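Local atomic coordinates of Lmo1340 protein (Listeria monocytogenes, PDB entry 4NLM), a protein that is of unknown function but is probably a surface-attached lipoprotein built round a YqgU-like six-bladed beta propeller. Residues D143-K148 / Y185-V190; T137-N142 / I149-Y154. One frame throughout, in Å; residues are numbered along the deposited sequence.

Contact 1 of 2, residues D143-K148 / Y185-V190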
ATOM      1  N   ASP A 143     -11.697   2.488   3.409  1.00 14.80           N
ATOM      2  CA  ASP A 143     -11.425   2.455   4.834  1.00 17.98           C
ATOM      3  C   ASP A 143     -12.667   2.777   5.676  1.00 18.34           C
ATOM      4  O   ASP A 143     -12.838   2.223   6.752  1.00 23.92           O
ATOM      5  CB  ASP A 143     -10.305   3.440   5.214  1.00 18.77           C
ATOM      6  CG  ASP A 143      -8.935   3.081   4.612  1.00 20.67           C
ATOM      7  OD1 ASP A 143      -8.729   1.943   4.168  1.00 25.13           O
ATOM      8  OD2 ASP A 143      -8.029   3.947   4.584  1.00 24.74           O
ATOM      9  N   GLU A 144     -13.529   3.666   5.202  1.00 18.31           N
ATOM     10  CA  GLU A 144     -14.719   4.051   5.966  1.00 19.38           C
ATOM     11  C   GLU A 144     -15.859   3.044   5.894  1.00 18.90           C
ATOM     12  O   GLU A 144     -16.615   2.852   6.848  1.00 22.14           O
ATOM     13  CB  GLU A 144     -15.210   5.409   5.480  1.00 23.33           C
ATOM     14  CG  GLU A 144     -14.312   6.560   5.917  1.00 35.94           C
ATOM     15  CD  GLU A 144     -14.979   7.927   5.839  1.00 37.57           C
ATOM     16  OE1 GLU A 144     -16.228   8.006   5.769  1.00 45.94           O
ATOM     17  OE2 GLU A 144     -14.247   8.938   5.881  1.00 50.41           O
ATOM     18  N   SER A 145     -15.992   2.436   4.730  1.00 17.30           N
ATOM     19  CA  SER A 145     -17.029   1.462   4.452  1.00 18.19           C
ATOM     20  C   SER A 145     -16.329   0.277   3.827  1.00 15.28           C
ATOM     21  O   SER A 145     -16.319   0.109   2.597  1.00 16.11           O
ATOM     22  CB  SER A 145     -18.068   2.056   3.497  1.00 21.56           C
ATOM     23  OG  SER A 145     -18.606   3.234   4.066  1.00 22.77           O
ATOM     24  N   PRO A 146     -15.773  -0.609   4.667  1.00 15.31           N
ATOM     25  CA  PRO A 146     -14.983  -1.698   4.100  1.00 15.11           C
ATOM     26  C   PRO A 146     -15.753  -2.829   3.392  1.00 14.16           C
ATOM     27  O   PRO A 146     -15.135  -3.818   2.956  1.00 15.25           O
ATOM     28  CB  PRO A 146     -14.132  -2.165   5.282  1.00 17.20           C
ATOM     29  CG  PRO A 146     -14.984  -1.843   6.461  1.00 20.90           C
ATOM     30  CD  PRO A 146     -15.646  -0.538   6.124  1.00 19.69           C
ATOM     31  N   GLU A 147     -17.041  -2.626   3.201  1.00 13.94           N
ATOM     32  CA  GLU A 147     -17.813  -3.492   2.353  1.00 16.20           C
ATOM     33  C   GLU A 147     -17.522  -3.173   0.862  1.00 13.86           C
ATOM     34  O   GLU A 147     -17.931  -3.912  -0.048  1.00 16.01           O
ATOM     35  CB  GLU A 147     -19.293  -3.297   2.648  1.00 20.22           C
ATOM     36  CG  GLU A 147     -19.746  -3.831   4.021  1.00 27.89           C
ATOM     37  CD  GLU A 147     -19.433  -2.966   5.251  1.00 28.28           C
ATOM     38  OE1 GLU A 147     -19.160  -1.751   5.128  1.00 20.56           O
ATOM     39  OE2 GLU A 147     -19.506  -3.491   6.390  1.00 34.48           O
ATOM     40  N   LYS A 148     -16.881  -2.035   0.608  1.00 12.53           N
ATOM     41  CA  LYS A 148     -16.656  -1.566  -0.753  1.00 13.12           C
ATOM     42  C   LYS A 148     -15.190  -1.648  -1.180  1.00 12.53           C
ATOM     43  O   LYS A 148     -14.303  -1.138  -0.474  1.00 12.79           O
ATOM     44  CB  LYS A 148     -17.030  -0.101  -0.880  1.00 14.10           C
ATOM     45  CG  LYS A 148     -18.462   0.197  -0.535  1.00 17.83           C
ATOM     46  CD  LYS A 148     -18.768   1.659  -0.765  1.00 19.31           C
ATOM     47  CE  LYS A 148     -20.108   1.982  -0.114  1.00 23.77           C
ATOM     48  NZ  LYS A 148     -20.529   3.361  -0.455  1.00 21.81           N
ATOM     49  N   TYR A 185     -12.007   8.691  -0.532  1.00 13.76           N
ATOM     50  CA  TYR A 185     -11.923   9.795   0.413  1.00 16.37           C
ATOM     51  C   TYR A 185     -13.036   9.726   1.463  1.00 19.25           C
ATOM     52  O   TYR A 185     -12.981  10.423   2.453  1.00 29.88           O
ATOM     53  CB  TYR A 185     -11.847  11.145  -0.298  1.00 18.58           C
ATOM     54  CG  TYR A 185     -11.496  12.285   0.641  1.00 23.48           C
ATOM     55  CD1 TYR A 185     -10.244  12.340   1.274  1.00 22.40           C
ATOM     56  CD2 TYR A 185     -12.392  13.296   0.887  1.00 25.08           C
ATOM     57  CE1 TYR A 185      -9.919  13.383   2.134  1.00 27.84           C
ATOM     58  CE2 TYR A 185     -12.085  14.333   1.746  1.00 32.81           C
ATOM     59  CZ  TYR A 185     -10.858  14.370   2.366  1.00 30.80           C
ATOM     60  OH  TYR A 185     -10.582  15.415   3.217  1.00 38.38           O
ATOM     61  N   GLY A 186     -13.989   8.825   1.284  1.00 19.09           N
ATOM     62  CA  GLY A 186     -15.101   8.635   2.206  1.00 19.85           C
ATOM     63  C   GLY A 186     -15.992   7.501   1.696  1.00 16.83           C
ATOM     64  O   GLY A 186     -15.650   6.800   0.735  1.00 18.99           O
ATOM     65  N   ASP A 187     -17.163   7.374   2.314  1.00 18.05           N
ATOM     66  CA  ASP A 187     -18.121   6.336   1.966  1.00 18.88           C
ATOM     67  C   ASP A 187     -18.400   6.322   0.456  1.00 18.14           C
ATOM     68  O   ASP A 187     -18.348   5.260  -0.171  1.00 17.67           O
ATOM     69  CB  ASP A 187     -19.409   6.573   2.763  1.00 20.11           C
ATOM     70  CG  ASP A 187     -20.467   5.484   2.574  1.00 21.89           C
ATOM     71  OD1 ASP A 187     -20.136   4.327   2.243  1.00 24.19           O
ATOM     72  OD2 ASP A 187     -21.659   5.794   2.808  1.00 36.41           O
ATOM     73  N   ASN A 188     -18.648   7.501  -0.118  1.00 16.66           N
ATOM     74  CA  ASN A 188     -19.006   7.620  -1.546  1.00 17.55           C
ATOM     75  C   ASN A 188     -18.185   8.627  -2.336  1.00 15.87           C
ATOM     76  O   ASN A 188     -18.595   9.053  -3.401  1.00 17.80           O
ATOM     77  CB  ASN A 188     -20.484   8.021  -1.689  1.00 21.99           C
ATOM     78  CG  ASN A 188     -21.454   6.918  -1.288  1.00 23.91           C
ATOM     79  OD1 ASN A 188     -21.399   5.803  -1.814  1.00 38.00           O
ATOM     80  ND2 ASN A 188     -22.333   7.215  -0.346  1.00 25.33           N
ATOM     81  N   LEU A 189     -17.034   9.010  -1.819  1.00 16.47           N
ATOM     82  CA  LEU A 189     -16.203  10.024  -2.440  1.00 15.00           C
ATOM     83  C   LEU A 189     -14.871   9.457  -2.892  1.00 15.18           C
ATOM     84  O   LEU A 189     -14.270   8.625  -2.197  1.00 15.04           O
ATOM     85  CB  LEU A 189     -15.894  11.163  -1.470  1.00 18.17           C
ATOM     86  CG  LEU A 189     -17.072  12.006  -1.015  1.00 18.85           C
ATOM     87  CD1 LEU A 189     -16.670  12.990   0.072  1.00 22.13           C
ATOM     88  CD2 LEU A 189     -17.733  12.745  -2.171  1.00 21.26           C
ATOM     89  N   VAL A 190     -14.403   9.904  -4.052  0.50 15.05           N
ATOM     90  CA  VAL A 190     -13.101   9.480  -4.569  0.50 15.51           C
ATOM     91  C   VAL A 190     -12.356  10.715  -5.029  0.50 14.91           C
ATOM     92  O   VAL A 190     -12.959  11.695  -5.460  0.50 13.96           O
ATOM     93  CB  VAL A 190     -13.232   8.479  -5.746  0.50 17.23           C
ATOM     94  CG1 VAL A 190     -13.924   9.112  -6.943  0.50 17.41           C
ATOM     95  CG2 VAL A 190     -11.870   7.970  -6.177  0.50 21.72           C
TER
HETATM   96  O   HOH W   1     -17.892   9.388   4.388  1.00 43.56           O
HETATM   97  O   HOH W   2     -11.269   9.587   4.194  1.00 45.99           O
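S145 and D187 bring two turns of the backbone together, their CA atoms 5.6 Å apart. Residues 143-148 form an irregular connection that closes in a type I turn from S145 to K148, with K148 N bonded to S145 O. Residues 185-190 double back in another tight turn, where Y185 N bonds to L189 O, before L189 and V190 enter a strand. No backbone bond joins the turns; side chains do the work, with D187 at the centre. Its CG lies anti to the backbone N (chi1 -175°), which brings the carboxylate across to the other turn. D187 OD1 is gripped there from opposite faces of the carboxylate plane: S145 OG donates a short bond of 2.6 Å, and K148 NZ completes a salt bridge at 2.9 Å. K148, extended beyond CG, crosses the aspartate at about a right angle, and its NZ also donates to D187 O, from above the carbonyl plane, at 2.9 Å. One ammonium thus clasps both carboxylate and carbonyl of one residue, which should fix the aspartate's rotation and probably favours its charged form. N188 OD1 lies near K148 NZ, too poorly angled for a hydrogen bond. At the exposed margin the carboxylate of E144 lies over G186, CD 3.7 Å from G186 CA, and works through water: one donates to E144 OE1 at 2.6 Å and accepts from D187 N. A second donates to Y185 O and, weakly, to E144 OE2. N142, just after strand 137-141, adds a hydrogen bond from ND2 to G186 O. The contact joins the loop between strands 137-141 and 148-155 to the turn between strands 182-184 and 189-194, consistent with a surface contact between consecutive blades of a six-bladed YqgU-like propeller.

Contact 2 of 2, residues T137-N142 / I149-Y154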
ATOM      1  N   THR A 137      -5.191  -5.712 -12.564  1.00 15.78           N
ATOM      2  CA  THR A 137      -6.147  -4.978 -11.731  1.00 15.54           C
ATOM      3  C   THR A 137      -5.444  -4.360 -10.530  1.00 15.42           C
ATOM      4  O   THR A 137      -4.590  -4.988  -9.893  1.00 19.03           O
ATOM      5  CB  THR A 137      -7.224  -5.948 -11.223  1.00 15.87           C
ATOM      6  OG1 THR A 137      -7.823  -6.645 -12.324  1.00 15.60           O
ATOM      7  CG2 THR A 137      -8.294  -5.210 -10.457  1.00 14.98           C
ATOM      8  N   THR A 138      -5.868  -3.152 -10.187  1.00 13.70           N
ATOM      9  CA  THR A 138      -5.361  -2.465  -9.004  1.00 12.73           C
ATOM     10  C   THR A 138      -6.553  -2.239  -8.078  1.00 12.84           C
ATOM     11  O   THR A 138      -7.587  -1.722  -8.520  1.00 13.46           O
ATOM     12  CB  THR A 138      -4.679  -1.119  -9.354  1.00 14.59           C
ATOM     13  OG1 THR A 138      -3.679  -1.348 -10.336  1.00 17.74           O
ATOM     14  CG2 THR A 138      -4.059  -0.469  -8.129  1.00 15.44           C
ATOM     15  N   PHE A 139      -6.414  -2.563  -6.788  1.00 11.74           N
ATOM     16  CA  PHE A 139      -7.510  -2.547  -5.858  1.00 12.27           C
ATOM     17  C   PHE A 139      -7.395  -1.478  -4.792  1.00 11.40           C
ATOM     18  O   PHE A 139      -6.311  -1.298  -4.246  1.00 13.05           O
ATOM     19  CB  PHE A 139      -7.633  -3.900  -5.147  1.00 12.49           C
ATOM     20  CG  PHE A 139      -7.940  -5.060  -6.039  1.00 12.63           C
ATOM     21  CD1 PHE A 139      -6.912  -5.762  -6.647  1.00 14.32           C
ATOM     22  CD2 PHE A 139      -9.241  -5.473  -6.260  1.00 13.40           C
ATOM     23  CE1 PHE A 139      -7.174  -6.841  -7.467  1.00 16.60           C
ATOM     24  CE2 PHE A 139      -9.490  -6.558  -7.087  1.00 14.49           C
ATOM     25  CZ  PHE A 139      -8.456  -7.254  -7.690  1.00 14.97           C
ATOM     26  N   TYR A 140      -8.519  -0.840  -4.416  1.00 11.07           N
ATOM     27  CA  TYR A 140      -8.584   0.222  -3.414  1.00 11.03           C
ATOM     28  C   TYR A 140      -9.699  -0.124  -2.451  1.00 10.48           C
ATOM     29  O   TYR A 140     -10.882  -0.029  -2.801  1.00 10.77           O
ATOM     30  CB  TYR A 140      -8.846   1.558  -4.091  1.00 12.11           C
ATOM     31  CG  TYR A 140      -7.748   1.937  -5.046  1.00 12.82           C
ATOM     32  CD1 TYR A 140      -6.629   2.603  -4.611  1.00 14.42           C
ATOM     33  CD2 TYR A 140      -7.796   1.570  -6.367  1.00 13.50           C
ATOM     34  CE1 TYR A 140      -5.606   2.946  -5.459  1.00 15.89           C
ATOM     35  CE2 TYR A 140      -6.764   1.884  -7.229  1.00 15.68           C
ATOM     36  CZ  TYR A 140      -5.683   2.592  -6.761  1.00 15.83           C
ATOM     37  OH  TYR A 140      -4.641   2.924  -7.580  1.00 18.57           O
ATOM     38  N   TRP A 141      -9.334  -0.507  -1.243  1.00 10.96           N
ATOM     39  CA  TRP A 141     -10.325  -0.933  -0.250  1.00 10.90           C
ATOM     40  C   TRP A 141     -10.783   0.287   0.550  1.00 11.79           C
ATOM     41  O   TRP A 141      -9.957   0.969   1.118  1.00 15.51           O
ATOM     42  CB  TRP A 141      -9.695  -1.957   0.686  1.00 11.93           C
ATOM     43  CG  TRP A 141     -10.655  -2.941   1.294  1.00 10.81           C
ATOM     44  CD1 TRP A 141     -11.916  -2.721   1.743  1.00 11.42           C
ATOM     45  CD2 TRP A 141     -10.392  -4.342   1.468  1.00 10.98           C
ATOM     46  NE1 TRP A 141     -12.435  -3.877   2.201  1.00 11.66           N
ATOM     47  CE2 TRP A 141     -11.540  -4.898   2.036  1.00 12.02           C
ATOM     48  CE3 TRP A 141      -9.279  -5.176   1.202  1.00 10.98           C
ATOM     49  CZ2 TRP A 141     -11.651  -6.237   2.325  1.00 11.20           C
ATOM     50  CZ3 TRP A 141      -9.378  -6.483   1.525  1.00 11.63           C
ATOM     51  CH2 TRP A 141     -10.560  -7.018   2.035  1.00 12.30           C
ATOM     52  N   ASN A 142     -12.083   0.546   0.639  1.00 10.80           N
ATOM     53  CA  ASN A 142     -12.632   1.708   1.328  1.00 12.39           C
ATOM     54  C   ASN A 142     -12.468   1.578   2.832  1.00 12.98           C
ATOM     55  O   ASN A 142     -12.982   0.665   3.428  1.00 15.14           O
ATOM     56  CB  ASN A 142     -14.096   1.842   0.890  1.00 13.80           C
ATOM     57  CG  ASN A 142     -14.757   3.129   1.339  1.00 15.14           C
ATOM     58  OD1 ASN A 142     -14.583   3.596   2.460  1.00 21.30           O
ATOM     59  ND2 ASN A 142     -15.551   3.689   0.463  1.00 16.94           N
ATOM     60  N   ILE A 149     -14.954  -2.264  -2.340  1.00 10.65           N
ATOM     61  CA  ILE A 149     -13.637  -2.337  -2.938  1.00 11.66           C
ATOM     62  C   ILE A 149     -13.761  -1.805  -4.344  1.00 10.09           C
ATOM     63  O   ILE A 149     -14.516  -2.338  -5.186  1.00 12.56           O
ATOM     64  CB  ILE A 149     -13.068  -3.758  -2.929  1.00 12.94           C
ATOM     65  CG1 ILE A 149     -12.978  -4.298  -1.502  1.00 13.99           C
ATOM     66  CG2 ILE A 149     -11.670  -3.790  -3.544  1.00 14.79           C
ATOM     67  CD1 ILE A 149     -12.533  -5.743  -1.431  1.00 16.41           C
HETATM   68  N   MSE A 150     -13.015  -0.752  -4.627  1.00 10.20           N
HETATM   69  CA  MSE A 150     -12.979  -0.188  -5.956  1.00 10.72           C
HETATM   70  C   MSE A 150     -11.763  -0.763  -6.665  1.00 10.62           C
HETATM   71  O   MSE A 150     -10.733  -1.029  -6.045  1.00 12.11           O
HETATM   72  CB  MSE A 150     -12.879   1.332  -5.809  1.00 15.50           C
HETATM   73  CG  MSE A 150     -12.561   2.142  -7.054  1.00 19.70           C
HETATM   74 SE   MSE A 150     -12.844   4.034  -6.598  1.00 20.44          SE
HETATM   75  CE  MSE A 150     -11.324   4.390  -5.384  1.00 18.17           C
ATOM     76  N   PHE A 151     -11.833  -0.954  -7.971  1.00 10.35           N
ATOM     77  CA  PHE A 151     -10.713  -1.475  -8.710  1.00 11.42           C
ATOM     78  C   PHE A 151     -10.670  -0.968 -10.121  1.00 11.59           C
ATOM     79  O   PHE A 151     -11.702  -0.705 -10.767  1.00 12.24           O
ATOM     80  CB  PHE A 151     -10.659  -3.003  -8.631  1.00 14.29           C
ATOM     81  CG  PHE A 151     -11.905  -3.691  -9.046  1.00 14.28           C
ATOM     82  CD1 PHE A 151     -12.053  -4.083 -10.356  1.00 16.23           C
ATOM     83  CD2 PHE A 151     -12.883  -4.018  -8.136  1.00 17.92           C
ATOM     84  CE1 PHE A 151     -13.190  -4.721 -10.799  1.00 22.91           C
ATOM     85  CE2 PHE A 151     -14.029  -4.676  -8.564  1.00 24.02           C
ATOM     86  CZ  PHE A 151     -14.178  -5.021  -9.889  1.00 24.76           C
ATOM     87  N   VAL A 152      -9.427  -0.817 -10.561  1.00 12.07           N
ATOM     88  CA  VAL A 152      -9.096  -0.396 -11.897  1.00 12.58           C
ATOM     89  C   VAL A 152      -8.643  -1.625 -12.674  1.00 12.15           C
ATOM     90  O   VAL A 152      -7.683  -2.294 -12.261  1.00 13.72           O
ATOM     91  CB  VAL A 152      -7.982   0.666 -11.866  1.00 13.73           C
ATOM     92  CG1 VAL A 152      -7.678   1.141 -13.281  1.00 15.61           C
ATOM     93  CG2 VAL A 152      -8.384   1.830 -10.970  1.00 16.36           C
ATOM     94  N   THR A 153      -9.324  -1.907 -13.780  0.50 12.18           N
ATOM     95  CA  THR A 153      -8.954  -3.014 -14.658  0.50 13.29           C
ATOM     96  C   THR A 153      -8.425  -2.492 -15.979  0.50 15.96           C
ATOM     97  O   THR A 153      -8.940  -1.520 -16.534  0.50 17.03           O
ATOM     98  CB  THR A 153     -10.147  -3.943 -14.940  0.50 14.33           C
ATOM     99  OG1 THR A 153     -11.285  -3.172 -15.351  0.50 13.38           O
ATOM    100  CG2 THR A 153     -10.511  -4.732 -13.717  0.50 13.11           C
ATOM    101  N   TYR A 154      -7.372  -3.143 -16.463  1.00 14.82           N
ATOM    102  CA  TYR A 154      -6.712  -2.750 -17.695  1.00 16.61           C
ATOM    103  C   TYR A 154      -6.824  -3.841 -18.754  1.00 15.26           C
ATOM    104  O   TYR A 154      -6.732  -5.023 -18.423  1.00 17.73           O
ATOM    105  CB  TYR A 154      -5.216  -2.547 -17.455  1.00 17.74           C
ATOM    106  CG  TYR A 154      -4.864  -1.437 -16.516  1.00 19.65           C
ATOM    107  CD1 TYR A 154      -4.800  -1.659 -15.145  1.00 18.72           C
ATOM    108  CD2 TYR A 154      -4.632  -0.154 -16.982  1.00 21.40           C
ATOM    109  CE1 TYR A 154      -4.463  -0.643 -14.277  1.00 18.34           C
ATOM    110  CE2 TYR A 154      -4.309   0.878 -16.113  1.00 22.14           C
ATOM    111  CZ  TYR A 154      -4.212   0.621 -14.766  1.00 19.08           C
ATOM    112  OH  TYR A 154      -3.889   1.630 -13.891  1.00 22.23           O
TER
HETATM  113  O   HOH W   3      -3.094   1.028 -11.477  1.00 22.17           O
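T138 and Y140 pair with V152 and M150 in the antiparallel hairpin of strands 137-141 and 148-155, whose directions differ by 166°. Four backbone bonds join them, the shortest from Y140 N to M150 O at 2.8 Å. Packing is closest on the face bearing T137, F139, W141, I149, F151 and T153. I149 CG1 sits almost squarely over the five-membered ring of W141, a CH-pi contact 3.7 Å from the centroid, while CD1 covers the same indole face. The branched residue reaches two aromatics at once, because its CG2 turns instead to the edge of the F139 ring. F139 and F151 run alongside each other, their ring planes turned 45° apart; the closest touch is F139 CD2 to F151 CB, 3.7 Å. T137 CG2 rests over the rim of one F139 face.

Between these strands the opposite face is looser, and strand 182-184 covers it: I182 and W184 touch M150, and I182 touches V152. Y140 CE2 meets V152 CG2 at 4.1 Å. M150, a selenomethionine, bends at chi3 (71°) to bring CE near Y140 CB. T138 OG1 and Y154 OH are bridged by a water, 2.7 Å from T138 OG1, lying in the plane of the tyrosine ring at its edge. Backbone bonds thus set the register, apolar groups pack both faces, and water joins two hydroxyls at the T138-Y154 end, consistent with an inner hairpin of a propeller blade.

In the fold
Contacts 1 and 2 lie 12 Å apart between centres, on the same side of the chain's centre, and alternate along the sequence: 137-142, 143-148, 149-154, then 185-190. Contact 2 pairs the first two strands of one four-stranded antiparallel sheet; contact 1 uses the loop between those strands to reach the next sheet, at the turn between its own first two strands. They meet directly where P146 O accepts from W141 NE1 at 2.8 Å and K148 O from N142 N at 3.0 Å. In the six-bladed propeller expected of this family, contact 2 thus belongs within a blade and contact 1 between consecutive blades, so one hairpin serves both levels of the architecture.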